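Local coordinates for protein Alpha/beta hydrolase (Streptomyces albidoflavus, PDB 6KSU) that probably acts as a penicillin-binding-protein-like cyclase, releasing non-ribosomal peptides by heterochiral macrolactamization, at residues E27-L38 and L358-A369; F87-C98 and L283-M292. All blocks are in the same frame, centred on the assembly; numbering follows the deposited sequence.

Contact 1: residues E27-L38 and L358-A369; sequences ERDAVGALFEEL and LWEALVARLPEA
Leu-38 packs on Leu-358 and Leu-362, and Leu-34 on Leu-362, Arg-365 and Leu-366, in an apolar contact between the N-terminal and the C-terminal helix of the beta-lactamase-like domain, two helices that lie on the same face of its antiparallel sheet. The short axes run at 144° to each other and approach to 10.4 Å, so the helices are roughly antiparallel. Leu-38 is a knob in a hole made by Leu-358, Ala-361, Leu-362 and Arg-365; its CD1 lies 3.6 Å from Leu-362 CD1, and its CB is pressed to 3.5 Å from Leu-358 CD1, tighter than usual for two carbons. Swung away from its own backbone N (chi1 -171°), the Leu-34 isobutyl group sets CD1 over the centre of one face of the Arg-365 guanidinium, 3.4 Å from CZ. That plane is steadied by a salt bridge within its own segment, Arg-365 NH2 to Glu-368 OE2 at 2.8 Å. Further along, Val-31 CG2 meets both Leu-366 CD2 and Ala-369 CB. Beneath the pair, Phe-35 rests on Ala-47 and Leu-49 of strand 46-53 and on Leu-348 of strand 344-350, which Leu-362 also touches, while Tyr-60 of strand 56-63 meets Val-31.

Contact 2: residues F87-C98 and L283-M292; sequences FLTAELVMQFVC and LLPEDAVLAM
Met-292 enters helix 87-98 as a knob, its side chain lodged among Phe-87, Ala-90, Glu-91 and Met-94. From CB the chain leaves with CG anti to the carbonyl carbon (chi1 -65°), which brings CG to 3.8 Å from Met-94 CG. The sulfur comes next, with Met-94 CG and Glu-91 CG both near it. A bend at chi3 (56°) then turns the terminal methyl inward: CE lies 3.7 Å from Ala-90 CB and 3.8 Å from Phe-87 CD1, approaching that ring obliquely. The two methionine chains lie side by side and run opposite ways, and Met-94 is folded so that its CE ends 3.6 Å from Ala-291 CB.

Segment 87-98 is most of helix 85-98, whose start holds Lys-86, with Ser-83 just ahead of it; the two form an SxxK pattern, with Tyr-174 as a possible (S/Y)xN-type partner. This is consistent with the serine–lysine centre of penicillin-binding proteins and class C beta-lactamases, in which this helix runs through the core of the helical region. The short axes of helices 87-98 and 286-292 make an angle of 135° and come within 10.0 Å.

Towards the other end of the contact, Cys-98 SG packs 3.6 Å from Ala-288 CB and also touches Pro-285, the N-cap residue of helix 286-292. Leu-284 lies across the Glu-91 chain, its CD1 3.6 Å from Glu-91 CG, while the Glu-91 carboxylate is held elsewhere by a hydrogen bond between OE2 and His-271 NE2. Gln-95 reaches Leu-283 with an extended chain; its buried NE2 is hydrogen-bonded chiefly to Cys-201 O and only weakly to Leu-283 O (3.5 Å).

How the contacts relate
Contacts 1 and 2 belong to one beta-lactamase-like domain but to different layers of it: their centres are 31 Å apart, their nearest atoms about 13 Å, and they do not touch. Contact 1 joins an N-terminal helix to one more than 300 residues later in the chain, on the sheet, with its centre about 23 Å from the centre of the chain. The whole of contact 2, at about 17 Å, is built from residues that the chain supplies between 27-38 and 358-369. The probable catalytic centre, Ser-83 and Lys-86, lies on the side of contact 2, where Phe-87 is close to it without touching. A malonate ion, probably from crystallisation, lies about 4 Å from the Glu-27 side chain of contact 1.

Contact 1: residues E27-L38 and L358-A369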
loop_
_atom_site.group_PDB
_atom_site.type_symbol
_atom_site.label_atom_id
_atom_site.label_comp_id
_atom_site.label_asym_id
_atom_site.label_seq_id
_atom_site.Cartn_x
_atom_site.Cartn_y
_atom_site.Cartn_z
ATOM N N GLU A 27 11.750 27.283 5.282
ATOM C CA GLU A 27 11.570 25.953 4.705
ATOM C C GLU A 27 10.105 25.678 4.385
ATOM O O GLU A 27 9.785 25.193 3.289
ATOM C CB GLU A 27 12.113 24.885 5.648
ATOM C CG GLU A 27 13.593 24.970 5.889
ATOM C CD GLU A 27 14.087 23.849 6.773
ATOM O OE1 GLU A 27 13.357 23.466 7.719
ATOM O OE2 GLU A 27 15.202 23.345 6.518
ATOM N N ARG A 28 9.201 25.978 5.325
ATOM C CA ARG A 28 7.780 25.765 5.064
ATOM C C ARG A 28 7.329 26.566 3.853
ATOM O O ARG A 28 6.491 26.105 3.071
ATOM C CB ARG A 28 6.940 26.143 6.287
ATOM C CG ARG A 28 7.210 25.343 7.562
ATOM C CD ARG A 28 6.969 26.214 8.807
ATOM N NE ARG A 28 7.535 25.628 10.022
ATOM C CZ ARG A 28 8.036 26.335 11.034
ATOM N NH1 ARG A 28 8.045 27.663 10.985
ATOM N NH2 ARG A 28 8.530 25.713 12.097
ATOM N N ASP A 29 7.866 27.775 3.687
ATOM C CA ASP A 29 7.546 28.573 2.507
ATOM C C ASP A 29 8.041 27.895 1.250
ATOM O O ASP A 29 7.316 27.808 0.253
ATOM C CB ASP A 29 8.157 29.963 2.631
ATOM C CG ASP A 29 7.459 30.795 3.678
ATOM O OD1 ASP A 29 6.290 30.464 3.992
ATOM O OD2 ASP A 29 8.086 31.741 4.208
ATOM N N ALA A 30 9.277 27.389 1.284
ATOM C CA ALA A 30 9.811 26.687 0.127
ATOM C C ALA A 30 9.006 25.439 -0.192
ATOM O O ALA A 30 8.846 25.093 -1.364
ATOM C CB ALA A 30 11.277 26.335 0.354
ATOM N N VAL A 31 8.484 24.751 0.818
ATOM C CA VAL A 31 7.740 23.529 0.530
ATOM C C VAL A 31 6.427 23.870 -0.165
ATOM O O VAL A 31 6.119 23.348 -1.245
ATOM C CB VAL A 31 7.520 22.705 1.813
ATOM C CG1 VAL A 31 6.386 21.697 1.624
ATOM C CG2 VAL A 31 8.781 21.982 2.198
ATOM N N GLY A 32 5.646 24.770 0.434
ATOM C CA GLY A 32 4.433 25.228 -0.224
ATOM C C GLY A 32 4.684 25.753 -1.625
ATOM O O GLY A 32 3.940 25.441 -2.561
ATOM N N ALA A 33 5.735 26.556 -1.790
ATOM C CA ALA A 33 6.053 27.059 -3.120
ATOM C C ALA A 33 6.446 25.920 -4.047
ATOM O O ALA A 33 6.079 25.925 -5.228
ATOM C CB ALA A 33 7.169 28.101 -3.041
ATOM N N LEU A 34 7.151 24.918 -3.523
ATOM C CA LEU A 34 7.506 23.760 -4.331
ATOM C C LEU A 34 6.261 22.972 -4.716
ATOM O O LEU A 34 6.054 22.652 -5.896
ATOM C CB LEU A 34 8.489 22.880 -3.570
ATOM C CG LEU A 34 9.080 21.764 -4.422
ATOM C CD1 LEU A 34 10.010 22.380 -5.464
ATOM C CD2 LEU A 34 9.792 20.744 -3.570
ATOM N N PHE A 35 5.410 22.680 -3.727
ATOM C CA PHE A 35 4.158 21.957 -3.956
ATOM C C PHE A 35 3.303 22.631 -5.024
ATOM O O PHE A 35 2.765 21.969 -5.917
ATOM C CB PHE A 35 3.413 21.859 -2.618
ATOM C CG PHE A 35 2.044 21.242 -2.692
ATOM C CD1 PHE A 35 1.872 19.918 -3.034
ATOM C CD2 PHE A 35 0.920 21.993 -2.360
ATOM C CE1 PHE A 35 0.593 19.343 -3.034
ATOM C CE2 PHE A 35 -0.364 21.433 -2.376
ATOM C CZ PHE A 35 -0.532 20.123 -2.715
ATOM N N GLU A 36 3.177 23.959 -4.955
ATOM C CA GLU A 36 2.370 24.682 -5.936
ATOM C C GLU A 36 2.955 24.556 -7.337
ATOM O O GLU A 36 2.241 24.223 -8.297
ATOM C CB GLU A 36 2.255 26.149 -5.534
ATOM C CG GLU A 36 0.883 26.710 -5.776
ATOM C CD GLU A 36 -0.137 26.066 -4.868
ATOM O OE1 GLU A 36 -0.247 26.476 -3.685
ATOM O OE2 GLU A 36 -0.823 25.145 -5.347
ATOM N N GLU A 37 4.263 24.808 -7.474
ATOM C CA GLU A 37 4.901 24.674 -8.783
ATOM C C GLU A 37 4.668 23.284 -9.355
ATOM O O GLU A 37 4.302 23.141 -10.529
ATOM C CB GLU A 37 6.409 24.957 -8.694
ATOM C CG GLU A 37 6.860 26.342 -8.168
ATOM C CD GLU A 37 5.830 27.475 -8.327
ATOM O OE1 GLU A 37 5.438 27.786 -9.478
ATOM O OE2 GLU A 37 5.436 28.074 -7.298
ATOM N N LEU A 38 4.854 22.235 -8.525
ATOM C CA LEU A 38 4.807 20.881 -9.067
ATOM C C LEU A 38 3.387 20.421 -9.366
ATOM O O LEU A 38 3.181 19.630 -10.289
ATOM C CB LEU A 38 5.486 19.906 -8.109
ATOM C CG LEU A 38 6.915 20.269 -7.740
ATOM C CD1 LEU A 38 7.582 19.148 -6.948
ATOM C CD2 LEU A 38 7.698 20.628 -9.025
ATOM N N LEU A 358 3.704 13.511 -9.503
ATOM C CA LEU A 358 3.847 14.570 -8.505
ATOM C C LEU A 358 4.548 14.055 -7.253
ATOM O O LEU A 358 5.393 14.748 -6.663
ATOM C CB LEU A 358 2.470 15.151 -8.145
ATOM C CG LEU A 358 2.502 16.245 -7.082
ATOM C CD1 LEU A 358 2.950 17.551 -7.676
ATOM C CD2 LEU A 358 1.151 16.444 -6.413
ATOM N N TRP A 359 4.201 12.849 -6.813
ATOM C CA TRP A 359 4.911 12.284 -5.669
ATOM C C TRP A 359 6.393 12.121 -5.983
ATOM O O TRP A 359 7.256 12.523 -5.192
ATOM C CB TRP A 359 4.303 10.947 -5.257
ATOM C CG TRP A 359 5.077 10.272 -4.140
ATOM C CD1 TRP A 359 5.735 9.069 -4.198
ATOM C CD2 TRP A 359 5.270 10.767 -2.810
ATOM N NE1 TRP A 359 6.320 8.789 -2.986
ATOM C CE2 TRP A 359 6.043 9.811 -2.116
ATOM C CE3 TRP A 359 4.851 11.920 -2.133
ATOM C CZ2 TRP A 359 6.406 9.975 -0.786
ATOM C CZ3 TRP A 359 5.212 12.081 -0.817
ATOM C CH2 TRP A 359 5.990 11.109 -0.154
ATOM N N GLU A 360 6.703 11.552 -7.156
ATOM C CA GLU A 360 8.097 11.338 -7.544
ATOM C C GLU A 360 8.862 12.661 -7.602
ATOM O O GLU A 360 9.933 12.798 -6.998
ATOM C CB GLU A 360 8.146 10.597 -8.880
ATOM C CG GLU A 360 9.536 10.286 -9.398
ATOM C CD GLU A 360 9.520 9.604 -10.773
ATOM O OE1 GLU A 360 8.452 9.099 -11.195
ATOM O OE2 GLU A 360 10.582 9.587 -11.433
ATOM N N ALA A 361 8.303 13.659 -8.286
ATOM C CA ALA A 361 8.956 14.963 -8.368
ATOM C C ALA A 361 9.094 15.613 -6.994
ATOM O O ALA A 361 10.098 16.277 -6.712
ATOM C CB ALA A 361 8.177 15.870 -9.322
ATOM N N LEU A 362 8.098 15.425 -6.127
ATOM C CA LEU A 362 8.196 15.901 -4.751
ATOM C C LEU A 362 9.351 15.229 -4.011
ATOM O O LEU A 362 10.088 15.878 -3.263
ATOM C CB LEU A 362 6.866 15.646 -4.035
ATOM C CG LEU A 362 6.195 16.695 -3.141
ATOM C CD1 LEU A 362 6.419 18.103 -3.661
ATOM C CD2 LEU A 362 4.717 16.383 -3.107
ATOM N N VAL A 363 9.546 13.930 -4.226
ATOM C CA VAL A 363 10.617 13.243 -3.511
ATOM C C VAL A 363 11.977 13.754 -3.968
ATOM O O VAL A 363 12.886 13.959 -3.156
ATOM C CB VAL A 363 10.486 11.720 -3.683
ATOM C CG1 VAL A 363 11.754 11.050 -3.253
ATOM C CG2 VAL A 363 9.286 11.180 -2.883
ATOM N N ALA A 364 12.127 14.007 -5.265
ATOM C CA ALA A 364 13.407 14.466 -5.786
ATOM C C ALA A 364 13.679 15.926 -5.470
ATOM O O ALA A 364 14.842 16.303 -5.298
ATOM C CB ALA A 364 13.470 14.257 -7.299
ATOM N N ARG A 365 12.647 16.764 -5.373
ATOM C CA ARG A 365 12.875 18.196 -5.187
ATOM C C ARG A 365 12.743 18.670 -3.742
ATOM O O ARG A 365 13.400 19.651 -3.368
ATOM C CB ARG A 365 11.929 18.986 -6.092
ATOM C CG ARG A 365 12.183 18.658 -7.555
ATOM C CD ARG A 365 12.047 19.849 -8.485
ATOM N NE ARG A 365 12.473 21.088 -7.858
ATOM C CZ ARG A 365 12.033 22.283 -8.225
ATOM N NH1 ARG A 365 11.174 22.386 -9.234
ATOM N NH2 ARG A 365 12.457 23.368 -7.586
ATOM N N LEU A 366 11.953 17.982 -2.896
ATOM C CA LEU A 366 11.893 18.342 -1.477
ATOM C C LEU A 366 13.255 18.378 -0.779
ATOM O O LEU A 366 13.375 19.053 0.255
ATOM C CB LEU A 366 10.967 17.393 -0.703
ATOM C CG LEU A 366 9.434 17.504 -0.835
ATOM C CD1 LEU A 366 8.794 16.201 -0.335
ATOM C CD2 LEU A 366 8.885 18.701 -0.074
ATOM N N PRO A 367 14.299 17.675 -1.251
ATOM C CA PRO A 367 15.616 17.881 -0.619
ATOM C C PRO A 367 16.061 19.333 -0.593
ATOM O O PRO A 367 16.791 19.720 0.328
ATOM C CB PRO A 367 16.550 17.013 -1.467
ATOM C CG PRO A 367 15.686 15.861 -1.850
ATOM C CD PRO A 367 14.301 16.444 -2.070
ATOM N N GLU A 368 15.626 20.163 -1.541
ATOM C CA GLU A 368 15.994 21.572 -1.493
ATOM C C GLU A 368 15.264 22.347 -0.384
ATOM O O GLU A 368 15.349 23.576 -0.347
ATOM C CB GLU A 368 15.785 22.223 -2.866
ATOM C CG GLU A 368 14.403 22.729 -3.180
ATOM C CD GLU A 368 14.216 22.971 -4.674
ATOM O OE1 GLU A 368 14.907 22.294 -5.481
ATOM O OE2 GLU A 368 13.381 23.833 -5.036
ATOM N N ALA A 369 14.588 21.653 0.543
ATOM C CA ALA A 369 14.175 22.246 1.811
ATOM C C ALA A 369 14.531 21.358 3.004
ATOM O O ALA A 369 13.920 21.492 4.073
ATOM C CB ALA A 369 12.676 22.556 1.809
#

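Contact 2: residues F87-C98 and L283-M292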
loop_
_atom_site.group_PDB
_atom_site.type_symbol
_atom_site.label_atom_id
_atom_site.label_comp_id
_atom_site.label_asym_id
_atom_site.label_seq_id
_atom_site.Cartn_x
_atom_site.Cartn_y
_atom_site.Cartn_z
ATOM N N PHE A 87 -2.424 0.985 6.645
ATOM C CA PHE A 87 -1.749 1.522 7.818
ATOM C C PHE A 87 -2.743 1.796 8.948
ATOM O O PHE A 87 -2.419 1.600 10.117
ATOM C CB PHE A 87 -0.961 2.764 7.399
ATOM C CG PHE A 87 -0.397 3.575 8.532
ATOM C CD1 PHE A 87 0.688 3.125 9.257
ATOM C CD2 PHE A 87 -0.902 4.833 8.804
ATOM C CE1 PHE A 87 1.241 3.891 10.287
ATOM C CE2 PHE A 87 -0.362 5.606 9.830
ATOM C CZ PHE A 87 0.711 5.126 10.574
ATOM N N LEU A 88 -3.972 2.173 8.623
ATOM C CA LEU A 88 -4.944 2.426 9.685
ATOM C C LEU A 88 -5.554 1.128 10.181
ATOM O O LEU A 88 -5.757 0.955 11.391
ATOM C CB LEU A 88 -6.008 3.391 9.177
ATOM C CG LEU A 88 -5.177 4.637 8.868
ATOM C CD1 LEU A 88 -5.227 4.994 7.390
ATOM C CD2 LEU A 88 -5.587 5.787 9.738
ATOM N N THR A 89 -5.807 0.198 9.259
ATOM C CA THR A 89 -6.224 -1.144 9.640
ATOM C C THR A 89 -5.182 -1.800 10.538
ATOM O O THR A 89 -5.520 -2.418 11.558
ATOM C CB THR A 89 -6.468 -1.980 8.385
ATOM O OG1 THR A 89 -7.715 -1.578 7.820
ATOM C CG2 THR A 89 -6.516 -3.493 8.739
ATOM N N ALA A 90 -3.900 -1.677 10.166
ATOM C CA ALA A 90 -2.839 -2.196 11.020
ATOM C C ALA A 90 -2.866 -1.510 12.368
ATOM O O ALA A 90 -2.711 -2.157 13.412
ATOM C CB ALA A 90 -1.475 -2.000 10.373
ATOM N N GLU A 91 -3.072 -0.193 12.359
ATOM C CA GLU A 91 -3.144 0.545 13.603
ATOM C C GLU A 91 -4.321 0.067 14.450
ATOM O O GLU A 91 -4.201 -0.090 15.670
ATOM C CB GLU A 91 -3.233 2.031 13.280
ATOM C CG GLU A 91 -1.858 2.698 12.998
ATOM C CD GLU A 91 -1.964 4.233 13.077
ATOM O OE1 GLU A 91 -3.073 4.744 12.836
ATOM O OE2 GLU A 91 -0.975 4.920 13.405
ATOM N N LEU A 92 -5.453 -0.194 13.804
ATOM C CA LEU A 92 -6.619 -0.714 14.489
ATOM C C LEU A 92 -6.327 -2.086 15.087
ATOM O O LEU A 92 -6.620 -2.340 16.263
ATOM C CB LEU A 92 -7.774 -0.775 13.499
ATOM C CG LEU A 92 -9.107 -1.232 14.060
ATOM C CD1 LEU A 92 -9.433 -0.404 15.280
ATOM C CD2 LEU A 92 -10.182 -1.082 12.987
ATOM N N VAL A 93 -5.720 -2.977 14.293
ATOM C CA VAL A 93 -5.385 -4.315 14.779
ATOM C C VAL A 93 -4.434 -4.223 15.967
ATOM O O VAL A 93 -4.582 -4.943 16.969
ATOM C CB VAL A 93 -4.780 -5.167 13.632
ATOM C CG1 VAL A 93 -4.205 -6.455 14.171
ATOM C CG2 VAL A 93 -5.803 -5.465 12.579
ATOM N N MET A 94 -3.441 -3.332 15.876
ATOM C CA MET A 94 -2.475 -3.226 16.960
ATOM C C MET A 94 -3.117 -2.722 18.250
ATOM O O MET A 94 -2.649 -3.078 19.335
ATOM C CB MET A 94 -1.311 -2.321 16.560
ATOM C CG MET A 94 -0.405 -2.892 15.492
ATOM S SD MET A 94 0.222 -4.577 15.816
ATOM C CE MET A 94 1.624 -4.187 16.842
ATOM N N GLN A 95 -4.169 -1.890 18.161
ATOM C CA GLN A 95 -4.884 -1.480 19.372
ATOM C C GLN A 95 -5.431 -2.679 20.131
ATOM O O GLN A 95 -5.331 -2.742 21.366
ATOM C CB GLN A 95 -6.042 -0.553 19.029
ATOM C CG GLN A 95 -5.734 0.900 18.977
ATOM C CD GLN A 95 -6.999 1.680 18.718
ATOM O OE1 GLN A 95 -8.029 1.096 18.377
ATOM N NE2 GLN A 95 -6.948 2.992 18.908
ATOM N N PHE A 96 -6.050 -3.627 19.410
ATOM C CA PHE A 96 -6.665 -4.777 20.067
ATOM C C PHE A 96 -5.613 -5.667 20.701
ATOM O O PHE A 96 -5.841 -6.242 21.769
ATOM C CB PHE A 96 -7.524 -5.551 19.061
ATOM C CG PHE A 96 -8.836 -4.909 18.797
ATOM C CD1 PHE A 96 -9.934 -5.185 19.601
ATOM C CD2 PHE A 96 -8.963 -3.960 17.792
ATOM C CE1 PHE A 96 -11.144 -4.551 19.385
ATOM C CE2 PHE A 96 -10.171 -3.318 17.570
ATOM C CZ PHE A 96 -11.263 -3.616 18.362
ATOM N N VAL A 97 -4.451 -5.760 20.067
ATOM C CA VAL A 97 -3.336 -6.506 20.630
ATOM C C VAL A 97 -2.933 -5.905 21.970
ATOM O O VAL A 97 -2.781 -6.613 22.967
ATOM C CB VAL A 97 -2.171 -6.522 19.624
ATOM C CG1 VAL A 97 -0.857 -6.965 20.271
ATOM C CG2 VAL A 97 -2.551 -7.376 18.412
ATOM N N CYS A 98 -2.818 -4.582 22.023
ATOM C CA CYS A 98 -2.331 -3.944 23.242
ATOM C C CYS A 98 -3.329 -4.072 24.392
ATOM O O CYS A 98 -2.931 -4.270 25.545
ATOM C CB CYS A 98 -1.986 -2.493 22.941
ATOM S SG CYS A 98 -0.657 -2.420 21.743
ATOM N N LEU A 283 -3.274 6.147 22.526
ATOM C CA LEU A 283 -4.097 5.390 21.588
ATOM C C LEU A 283 -3.306 4.295 20.881
ATOM O O LEU A 283 -3.871 3.259 20.502
ATOM C CB LEU A 283 -4.690 6.348 20.563
ATOM C CG LEU A 283 -5.990 5.917 19.922
ATOM C CD1 LEU A 283 -7.064 5.833 20.985
ATOM C CD2 LEU A 283 -6.360 6.938 18.866
ATOM N N LEU A 284 -2.012 4.514 20.666
ATOM C CA LEU A 284 -1.136 3.490 20.111
ATOM C C LEU A 284 0.155 3.511 20.920
ATOM O O LEU A 284 1.028 4.371 20.695
ATOM C CB LEU A 284 -0.884 3.698 18.619
ATOM C CG LEU A 284 -0.595 2.362 17.918
ATOM C CD1 LEU A 284 -0.749 2.458 16.413
ATOM C CD2 LEU A 284 0.800 1.912 18.243
ATOM N N PRO A 285 0.296 2.582 21.874
ATOM C CA PRO A 285 1.491 2.514 22.725
ATOM C C PRO A 285 2.794 2.387 21.948
ATOM O O PRO A 285 2.833 1.966 20.792
ATOM C CB PRO A 285 1.245 1.259 23.569
ATOM C CG PRO A 285 -0.240 1.132 23.630
ATOM C CD PRO A 285 -0.751 1.640 22.307
ATOM N N GLU A 286 3.880 2.734 22.640
ATOM C CA GLU A 286 5.204 2.725 22.035
ATOM C C GLU A 286 5.596 1.334 21.537
ATOM O O GLU A 286 6.252 1.202 20.495
ATOM C CB GLU A 286 6.232 3.233 23.046
ATOM C CG GLU A 286 7.651 3.332 22.499
ATOM C CD GLU A 286 8.229 4.728 22.651
ATOM O OE1 GLU A 286 8.111 5.286 23.766
ATOM O OE2 GLU A 286 8.800 5.265 21.671
ATOM N N ASP A 287 5.214 0.281 22.261
ATOM C CA ASP A 287 5.621 -1.051 21.822
ATOM C C ASP A 287 4.944 -1.423 20.504
ATOM O O ASP A 287 5.569 -2.022 19.625
ATOM C CB ASP A 287 5.323 -2.086 22.901
ATOM C CG ASP A 287 6.216 -1.927 24.124
ATOM O OD1 ASP A 287 6.569 -0.779 24.466
ATOM O OD2 ASP A 287 6.577 -2.948 24.747
ATOM N N ALA A 288 3.675 -1.047 20.336
ATOM C CA ALA A 288 3.005 -1.314 19.066
ATOM C C ALA A 288 3.637 -0.515 17.925
ATOM O O ALA A 288 3.891 -1.057 16.843
ATOM C CB ALA A 288 1.516 -1.005 19.197
ATOM N N VAL A 289 3.915 0.767 18.163
ATOM C CA VAL A 289 4.595 1.605 17.176
ATOM C C VAL A 289 5.878 0.936 16.693
ATOM O O VAL A 289 6.174 0.901 15.487
ATOM C CB VAL A 289 4.883 2.995 17.777
ATOM C CG1 VAL A 289 5.979 3.680 17.029
ATOM C CG2 VAL A 289 3.655 3.839 17.735
ATOM N N LEU A 290 6.670 0.422 17.637
ATOM C CA LEU A 290 7.941 -0.201 17.282
ATOM C C LEU A 290 7.720 -1.486 16.500
ATOM O O LEU A 290 8.454 -1.778 15.549
ATOM C CB LEU A 290 8.770 -0.466 18.540
ATOM C CG LEU A 290 10.120 -1.142 18.286
ATOM C CD1 LEU A 290 11.023 -0.287 17.403
ATOM C CD2 LEU A 290 10.814 -1.517 19.596
ATOM N N ALA A 291 6.683 -2.241 16.856
ATOM C CA ALA A 291 6.353 -3.460 16.120
ATOM C C ALA A 291 5.939 -3.168 14.670
ATOM O O ALA A 291 6.404 -3.841 13.733
ATOM C CB ALA A 291 5.251 -4.205 16.862
ATOM N N MET A 292 5.063 -2.168 14.466
ATOM C CA MET A 292 4.654 -1.779 13.112
ATOM C C MET A 292 5.846 -1.415 12.246
ATOM O O MET A 292 5.838 -1.663 11.032
ATOM C CB MET A 292 3.680 -0.603 13.179
ATOM C CG MET A 292 2.403 -1.004 13.844
ATOM S SD MET A 292 1.097 0.189 13.660
ATOM C CE MET A 292 1.025 0.312 11.855
#